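Actibind (Aspergillus niger, PDB 3D3Z) cleaves RNA as a secreted fungal ribonuclease of the T2 family, probably without base specificity but with a preference for adenylic acid. Local coordinates at residues 45-53 / 142-153. Residues are numbered along the deposited sequence; the frame is centred on the assembly and turned at random.
Unlike the reference sequence in segment 45-53: Asp-46 (reference Gly). With D3Z (1-(5-deoxy-beta-L-xylofuranosyl)pyrimidine-2,4(1H,3H)-dione), chain E.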
ATOM      1  N   SER A  45      11.723   3.009  14.671  0.70 19.89           N
ATOM      2  CA  SER A  45      11.567   1.866  15.589  0.70 20.53           C
ATOM      3  C   SER A  45      10.080   1.645  15.909  0.70 21.59           C
ATOM      4  O   SER A  45       9.677   0.526  16.258  0.70 22.41           O
ATOM      5  CB  SER A  45      12.364   2.109  16.873  0.70 20.70           C
ATOM      6  OG  SER A  45      11.734   3.072  17.692  0.70 20.83           O
ATOM      7  N   ASP A  46       9.270   2.704  15.768  1.00 21.18           N
ATOM      8  CA  ASP A  46       7.850   2.669  16.120  1.00 21.02           C
ATOM      9  C   ASP A  46       6.909   2.970  14.945  1.00 20.82           C
ATOM     10  O   ASP A  46       5.827   3.558  15.106  1.00 20.88           O
ATOM     11  CB  ASP A  46       7.574   3.644  17.271  1.00 22.06           C
ATOM     12  CG  ASP A  46       7.891   5.076  16.933  1.00 24.85           C
ATOM     13  OD1 ASP A  46       8.573   5.396  15.907  1.00 21.64           O
ATOM     14  OD2 ASP A  46       7.457   5.913  17.733  1.00 31.01           O
ATOM     15  N   SER A  47       7.297   2.520  13.760  1.00 20.11           N
ATOM     16  CA  SER A  47       6.419   2.598  12.621  1.00 18.89           C
ATOM     17  C   SER A  47       6.684   1.448  11.698  1.00 18.22           C
ATOM     18  O   SER A  47       7.809   1.041  11.498  1.00 20.25           O
ATOM     19  CB  SER A  47       6.602   3.926  11.839  1.00 17.97           C
ATOM     20  OG  SER A  47       5.700   3.990  10.726  1.00 19.29           O
ATOM     21  N   TRP A  48       5.616   0.977  11.106  1.00 17.78           N
ATOM     22  CA  TRP A  48       5.687   0.107   9.959  1.00 18.22           C
ATOM     23  C   TRP A  48       6.095   0.991   8.781  1.00 18.00           C
ATOM     24  O   TRP A  48       6.111   2.234   8.891  1.00 16.99           O
ATOM     25  CB  TRP A  48       4.336  -0.550   9.722  1.00 19.26           C
ATOM     26  CG  TRP A  48       3.965  -1.614  10.762  1.00 19.52           C
ATOM     27  CD1 TRP A  48       3.845  -1.456  12.113  1.00 21.35           C
ATOM     28  CD2 TRP A  48       3.666  -2.986  10.485  1.00 20.17           C
ATOM     29  NE1 TRP A  48       3.508  -2.678  12.704  1.00 19.93           N
ATOM     30  CE2 TRP A  48       3.385  -3.626  11.723  1.00 21.68           C
ATOM     31  CE3 TRP A  48       3.641  -3.744   9.319  1.00 19.54           C
ATOM     32  CZ2 TRP A  48       3.089  -4.986  11.809  1.00 20.34           C
ATOM     33  CZ3 TRP A  48       3.340  -5.113   9.408  1.00 21.26           C
ATOM     34  CH2 TRP A  48       3.069  -5.708  10.634  1.00 20.92           C
ATOM     35  N   THR A  49       6.436   0.329   7.677  1.00 16.74           N
ATOM     36  CA  THR A  49       6.833   0.967   6.410  1.00 16.81           C
ATOM     37  C   THR A  49       5.958   0.484   5.243  1.00 15.29           C
ATOM     38  O   THR A  49       5.210  -0.487   5.350  1.00 16.28           O
ATOM     39  CB  THR A  49       8.289   0.687   6.120  1.00 14.67           C
ATOM     40  OG1 THR A  49       8.553  -0.710   6.184  1.00 15.35           O
ATOM     41  CG2 THR A  49       9.163   1.388   7.159  1.00 15.27           C
ATOM     42  N   ILE A  50       6.065   1.183   4.112  1.00 14.90           N
ATOM     43  CA  ILE A  50       5.320   0.924   2.910  1.00 13.30           C
ATOM     44  C   ILE A  50       5.949  -0.213   2.126  1.00 13.27           C
ATOM     45  O   ILE A  50       7.158  -0.288   1.938  1.00 14.88           O
ATOM     46  CB  ILE A  50       5.252   2.184   1.913  1.00 10.09           C
ATOM     47  CG1 ILE A  50       4.600   3.408   2.620  1.00 13.34           C
ATOM     48  CG2 ILE A  50       4.543   1.800   0.597  1.00 11.80           C
ATOM     49  CD1 ILE A  50       4.834   4.812   1.953  1.00 13.15           C
ATOM     50  N   HIS A  51       5.100  -1.105   1.681  1.00 15.69           N
ATOM     51  CA  HIS A  51       5.432  -2.069   0.654  1.00 15.86           C
ATOM     52  C   HIS A  51       4.929  -1.533  -0.708  1.00 16.00           C
ATOM     53  O   HIS A  51       5.678  -1.419  -1.649  1.00 14.83           O
ATOM     54  CB  HIS A  51       4.822  -3.438   0.996  1.00 16.11           C
ATOM     55  CG  HIS A  51       5.266  -4.568   0.101  1.00 15.85           C
ATOM     56  ND1 HIS A  51       4.937  -5.882   0.373  1.00 17.05           N
ATOM     57  CD2 HIS A  51       6.026  -4.597  -1.025  1.00 18.79           C
ATOM     58  CE1 HIS A  51       5.462  -6.666  -0.559  1.00 15.97           C
ATOM     59  NE2 HIS A  51       6.149  -5.910  -1.405  1.00 18.87           N
ATOM     60  N   GLY A  52       3.648  -1.247  -0.789  1.00 17.30           N
ATOM     61  CA  GLY A  52       3.022  -0.723  -2.016  1.00 17.55           C
ATOM     62  C   GLY A  52       1.531  -0.451  -1.989  1.00 17.55           C
ATOM     63  O   GLY A  52       0.919  -0.314  -0.935  1.00 18.09           O
ATOM     64  N   LEU A  53       0.983  -0.359  -3.197  1.00 18.22           N
ATOM     65  CA  LEU A  53      -0.428  -0.235  -3.484  1.00 18.92           C
ATOM     66  C   LEU A  53      -0.705  -1.105  -4.707  1.00 19.38           C
ATOM     67  O   LEU A  53      -0.115  -0.891  -5.747  1.00 20.14           O
ATOM     68  CB  LEU A  53      -0.795   1.242  -3.740  1.00 20.29           C
ATOM     69  CG  LEU A  53      -2.283   1.507  -4.081  1.00 18.68           C
ATOM     70  CD1 LEU A  53      -3.245   1.195  -2.876  1.00 15.72           C
ATOM     71  CD2 LEU A  53      -2.431   2.991  -4.558  1.00 18.82           C
ATOM     72  N   GLN A 142       0.078   9.167  -3.963  1.00 16.46           N
ATOM     73  CA  GLN A 142      -1.194   8.534  -3.536  1.00 17.65           C
ATOM     74  C   GLN A 142      -0.913   7.408  -2.507  1.00 17.64           C
ATOM     75  O   GLN A 142      -1.552   7.320  -1.492  1.00 18.54           O
ATOM     76  CB  GLN A 142      -1.895   7.965  -4.767  1.00 18.10           C
ATOM     77  CG  GLN A 142      -3.272   7.362  -4.515  1.00 19.08           C
ATOM     78  CD  GLN A 142      -4.261   8.304  -3.900  1.00 24.92           C
ATOM     79  OE1 GLN A 142      -4.386   9.445  -4.329  1.00 25.20           O
ATOM     80  NE2 GLN A 142      -4.977   7.836  -2.903  1.00 24.84           N
ATOM     81  N   VAL A 143       0.067   6.547  -2.808  1.00 17.27           N
ATOM     82  CA  VAL A 143       0.450   5.443  -1.867  1.00 17.19           C
ATOM     83  C   VAL A 143       0.777   6.029  -0.499  1.00 16.81           C
ATOM     84  O   VAL A 143       0.250   5.622   0.574  1.00 17.90           O
ATOM     85  CB  VAL A 143       1.637   4.599  -2.413  1.00 15.29           C
ATOM     86  CG1 VAL A 143       1.989   3.485  -1.381  1.00 16.27           C
ATOM     87  CG2 VAL A 143       1.285   4.042  -3.763  1.00 13.42           C
ATOM     88  N   VAL A 144       1.598   7.059  -0.524  1.00 17.41           N
ATOM     89  CA  VAL A 144       2.012   7.769   0.691  1.00 18.14           C
ATOM     90  C   VAL A 144       0.817   8.365   1.415  1.00 19.38           C
ATOM     91  O   VAL A 144       0.668   8.211   2.646  1.00 17.62           O
ATOM     92  CB  VAL A 144       3.098   8.866   0.403  1.00 18.21           C
ATOM     93  CG1 VAL A 144       3.219   9.890   1.597  1.00 16.51           C
ATOM     94  CG2 VAL A 144       4.496   8.207   0.139  1.00 18.38           C
ATOM     95  N   ASP A 145      -0.068   9.022   0.650  1.00 19.13           N
ATOM     96  CA  ASP A 145      -1.247   9.641   1.256  1.00 19.35           C
ATOM     97  C   ASP A 145      -2.116   8.600   2.001  1.00 19.46           C
ATOM     98  O   ASP A 145      -2.573   8.848   3.108  1.00 19.18           O
ATOM     99  CB  ASP A 145      -2.108  10.362   0.202  1.00 18.85           C
ATOM    100  CG  ASP A 145      -1.462  11.633  -0.331  1.00 18.40           C
ATOM    101  OD1 ASP A 145      -0.517  12.152   0.281  1.00 21.66           O
ATOM    102  OD2 ASP A 145      -1.969  12.122  -1.342  1.00 21.20           O
ATOM    103  N   LEU A 146      -2.326   7.459   1.374  1.00 19.72           N
ATOM    104  CA  LEU A 146      -3.148   6.380   1.972  1.00 20.26           C
ATOM    105  C   LEU A 146      -2.432   5.727   3.159  1.00 20.01           C
ATOM    106  O   LEU A 146      -3.012   5.546   4.238  1.00 21.25           O
ATOM    107  CB  LEU A 146      -3.460   5.364   0.908  1.00 20.45           C
ATOM    108  CG  LEU A 146      -4.557   4.373   1.243  1.00 22.03           C
ATOM    109  CD1 LEU A 146      -5.908   5.068   1.505  1.00 23.62           C
ATOM    110  CD2 LEU A 146      -4.642   3.412   0.064  1.00 20.80           C
ATOM    111  N   PHE A 147      -1.160   5.423   2.973  1.00 18.83           N
ATOM    112  CA  PHE A 147      -0.336   4.900   4.086  1.00 19.16           C
ATOM    113  C   PHE A 147      -0.422   5.763   5.330  1.00 19.03           C
ATOM    114  O   PHE A 147      -0.551   5.243   6.462  1.00 19.74           O
ATOM    115  CB  PHE A 147       1.103   4.797   3.628  1.00 17.87           C
ATOM    116  CG  PHE A 147       2.074   4.412   4.708  1.00 17.28           C
ATOM    117  CD1 PHE A 147       2.161   3.118   5.165  1.00 18.83           C
ATOM    118  CD2 PHE A 147       2.952   5.324   5.192  1.00 12.01           C
ATOM    119  CE1 PHE A 147       3.083   2.758   6.116  1.00 17.39           C
ATOM    120  CE2 PHE A 147       3.898   5.002   6.164  1.00 17.72           C
ATOM    121  CZ  PHE A 147       3.959   3.671   6.649  1.00 16.74           C
ATOM    122  N   LYS A 148      -0.355   7.091   5.155  1.00 19.77           N
ATOM    123  CA  LYS A 148      -0.453   7.999   6.310  1.00 19.77           C
ATOM    124  C   LYS A 148      -1.730   7.789   7.121  1.00 19.62           C
ATOM    125  O   LYS A 148      -1.773   8.095   8.305  1.00 20.47           O
ATOM    126  CB  LYS A 148      -0.344   9.463   5.893  1.00 19.48           C
ATOM    127  CG  LYS A 148       1.056   9.861   5.497  1.00 20.28           C
ATOM    128  CD  LYS A 148       1.036  11.170   4.808  1.00 21.36           C
ATOM    129  CE  LYS A 148       2.387  11.723   4.732  1.00 21.17           C
ATOM    130  NZ  LYS A 148       2.353  13.138   4.284  1.00 23.17           N
ATOM    131  N   THR A 149      -2.762   7.265   6.506  1.00 19.48           N
ATOM    132  CA  THR A 149      -4.010   7.110   7.230  1.00 21.03           C
ATOM    133  C   THR A 149      -4.074   5.756   7.970  1.00 21.38           C
ATOM    134  O   THR A 149      -5.082   5.450   8.612  1.00 21.43           O
ATOM    135  CB  THR A 149      -5.239   7.222   6.288  1.00 20.82           C
ATOM    136  OG1 THR A 149      -5.251   6.133   5.376  1.00 22.09           O
ATOM    137  CG2 THR A 149      -5.274   8.574   5.501  1.00 20.66           C
ATOM    138  N   LEU A 150      -3.035   4.932   7.827  1.00 21.08           N
ATOM    139  CA  LEU A 150      -3.063   3.520   8.265  1.00 21.38           C
ATOM    140  C   LEU A 150      -1.879   3.244   9.161  1.00 21.76           C
ATOM    141  O   LEU A 150      -1.008   2.465   8.789  1.00 22.96           O
ATOM    142  CB  LEU A 150      -3.002   2.618   7.020  1.00 20.07           C
ATOM    143  CG  LEU A 150      -4.230   2.656   6.134  1.00 18.99           C
ATOM    144  CD1 LEU A 150      -3.951   2.015   4.791  1.00 12.66           C
ATOM    145  CD2 LEU A 150      -5.400   1.971   6.833  1.00 19.00           C
ATOM    146  N   ASP A 151      -1.826   3.938  10.300  1.00 22.71           N
ATOM    147  CA  ASP A 151      -0.729   3.834  11.248  1.00 22.94           C
ATOM    148  C   ASP A 151      -0.956   2.565  12.123  1.00 23.25           C
ATOM    149  O   ASP A 151      -1.463   2.626  13.241  1.00 25.24           O
ATOM    150  CB  ASP A 151      -0.611   5.096  12.088  1.00 22.92           C
ATOM    151  CG  ASP A 151       0.550   5.064  13.064  1.00 24.38           C
ATOM    152  OD1 ASP A 151       1.299   4.067  13.172  1.00 26.67           O
ATOM    153  OD2 ASP A 151       0.706   6.067  13.788  1.00 26.75           O
ATOM    154  N   SER A 152      -0.556   1.446  11.546  1.00 23.19           N
ATOM    155  CA  SER A 152      -0.543   0.110  12.146  1.00 22.79           C
ATOM    156  C   SER A 152       0.127   0.064  13.514  1.00 24.00           C
ATOM    157  O   SER A 152      -0.435  -0.498  14.456  1.00 24.34           O
ATOM    158  CB  SER A 152       0.174  -0.826  11.149  1.00 22.28           C
ATOM    159  OG  SER A 152      -0.543  -0.874   9.940  1.00 22.60           O
ATOM    160  N   TYR A 153       1.322   0.631  13.649  1.00 24.00           N
ATOM    161  CA  TYR A 153       2.016   0.613  14.937  1.00 24.70           C
ATOM    162  C   TYR A 153       1.174   1.201  16.066  1.00 25.43           C
ATOM    163  O   TYR A 153       1.085   0.596  17.147  1.00 24.97           O
ATOM    164  CB  TYR A 153       3.341   1.337  14.901  1.00 24.76           C
ATOM    165  CG  TYR A 153       4.117   1.164  16.181  1.00 23.85           C
ATOM    166  CD1 TYR A 153       5.091   0.182  16.271  1.00 23.98           C
ATOM    167  CD2 TYR A 153       3.846   1.939  17.334  1.00 26.67           C
ATOM    168  CE1 TYR A 153       5.808  -0.010  17.412  1.00 24.20           C
ATOM    169  CE2 TYR A 153       4.566   1.728  18.520  1.00 25.24           C
ATOM    170  CZ  TYR A 153       5.542   0.740  18.539  1.00 25.15           C
ATOM    171  OH  TYR A 153       6.299   0.481  19.661  1.00 27.39           O
TER
HETATM  172  N1  D3Z E 252      11.566  -6.312  -0.472  0.50 41.40           N
HETATM  173  C2  D3Z E 252      12.368  -5.198  -0.789  0.50 40.68           C
HETATM  174  N3  D3Z E 252      12.470  -4.197   0.079  0.50 40.48           N
HETATM  175  C4  D3Z E 252      11.823  -4.205   1.245  0.50 40.63           C
HETATM  176  C5  D3Z E 252      11.040  -5.284   1.558  0.50 41.14           C
HETATM  177  C6  D3Z E 252      10.916  -6.352   0.680  0.50 41.09           C
HETATM  178  O2  D3Z E 252      12.993  -5.131  -1.868  0.50 40.41           O
HETATM  179  O4  D3Z E 252      11.916  -3.276   2.074  0.50 40.47           O
HETATM  180  C1' D3Z E 252      11.424  -7.407  -1.397  0.50 41.89           C
HETATM  181  C2' D3Z E 252      11.705  -6.824  -2.767  0.50 44.08           C
HETATM  182  O2' D3Z E 252      12.942  -7.353  -3.280  0.50 45.72           O
HETATM  183  C3' D3Z E 252      10.476  -7.125  -3.607  0.50 43.14           C
HETATM  184  C4' D3Z E 252       9.518  -7.905  -2.725  0.50 44.13           C
HETATM  185  O3' D3Z E 252       9.849  -5.923  -4.023  0.50 43.55           O
HETATM  186  O4' D3Z E 252      10.070  -7.894  -1.394  0.50 44.33           O
HETATM  187  C5' D3Z E 252       8.133  -7.273  -2.792  0.50 43.85           C
HETATM  188  O   HOH W   1       3.675   5.133  14.001  1.00 31.60           O
HETATM  189  O   HOH W   2       2.984   2.209  11.775  1.00 15.56           O
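Ile-50 drops its CG1 onto the middle of one face of the Phe-147 ring, 3.5 Å from the ring centroid, a CH-pi contact at the heart of the tight half. The two methyls of Ile-50 reach the helix separately: CG2 meets Val-143 CG1 at 3.6 Å, while CD1 reaches Val-144 CG2. The Phe-147 ring is set here by a CG anti to the backbone N (chi1 174°), and its CZ points edge-on at Trp-48 O, the oxygen that also takes the Ser-47 hydroxyl. Farther along the strand, Leu-53 CB presses on Val-143 CG2 at 3.5 Å, closer than usual for two carbons, and Leu-53 CD1 meets Leu-146 CD2. Trp-95 packs against both Ile-50 and Val-143.

Toward Asp-46 and Tyr-153 the contact turns polar and more open. Asp-46 lays its backbone oxygen and CB over one face of the Tyr-153 ring, with Asp-46 O 3.1 Å from Tyr-153 CG; the carboxylate takes no part in this. Two waters fill in where no direct hydrogen bond crosses: one joins Asp-46 O to Asp-151 OD1, and the other accepts from Trp-48 N and Tyr-153 N while donating to the same OD1 at 2.9 Å. Deeper in, Ser-152 CB sits over the five-membered ring of Trp-48, whose NE1 bonds Tyr-232; the Ser-152 hydroxyl bonds Tyr-201 and Gln-34.

On the strand's other side, His-51, a predicted active-site residue, turns from the helix to the bound nucleoside analogue. The arrangement is that of the RNase T2 fold: a helix packed behind a sheet strand that carries a histidine predicted to belong to the active site.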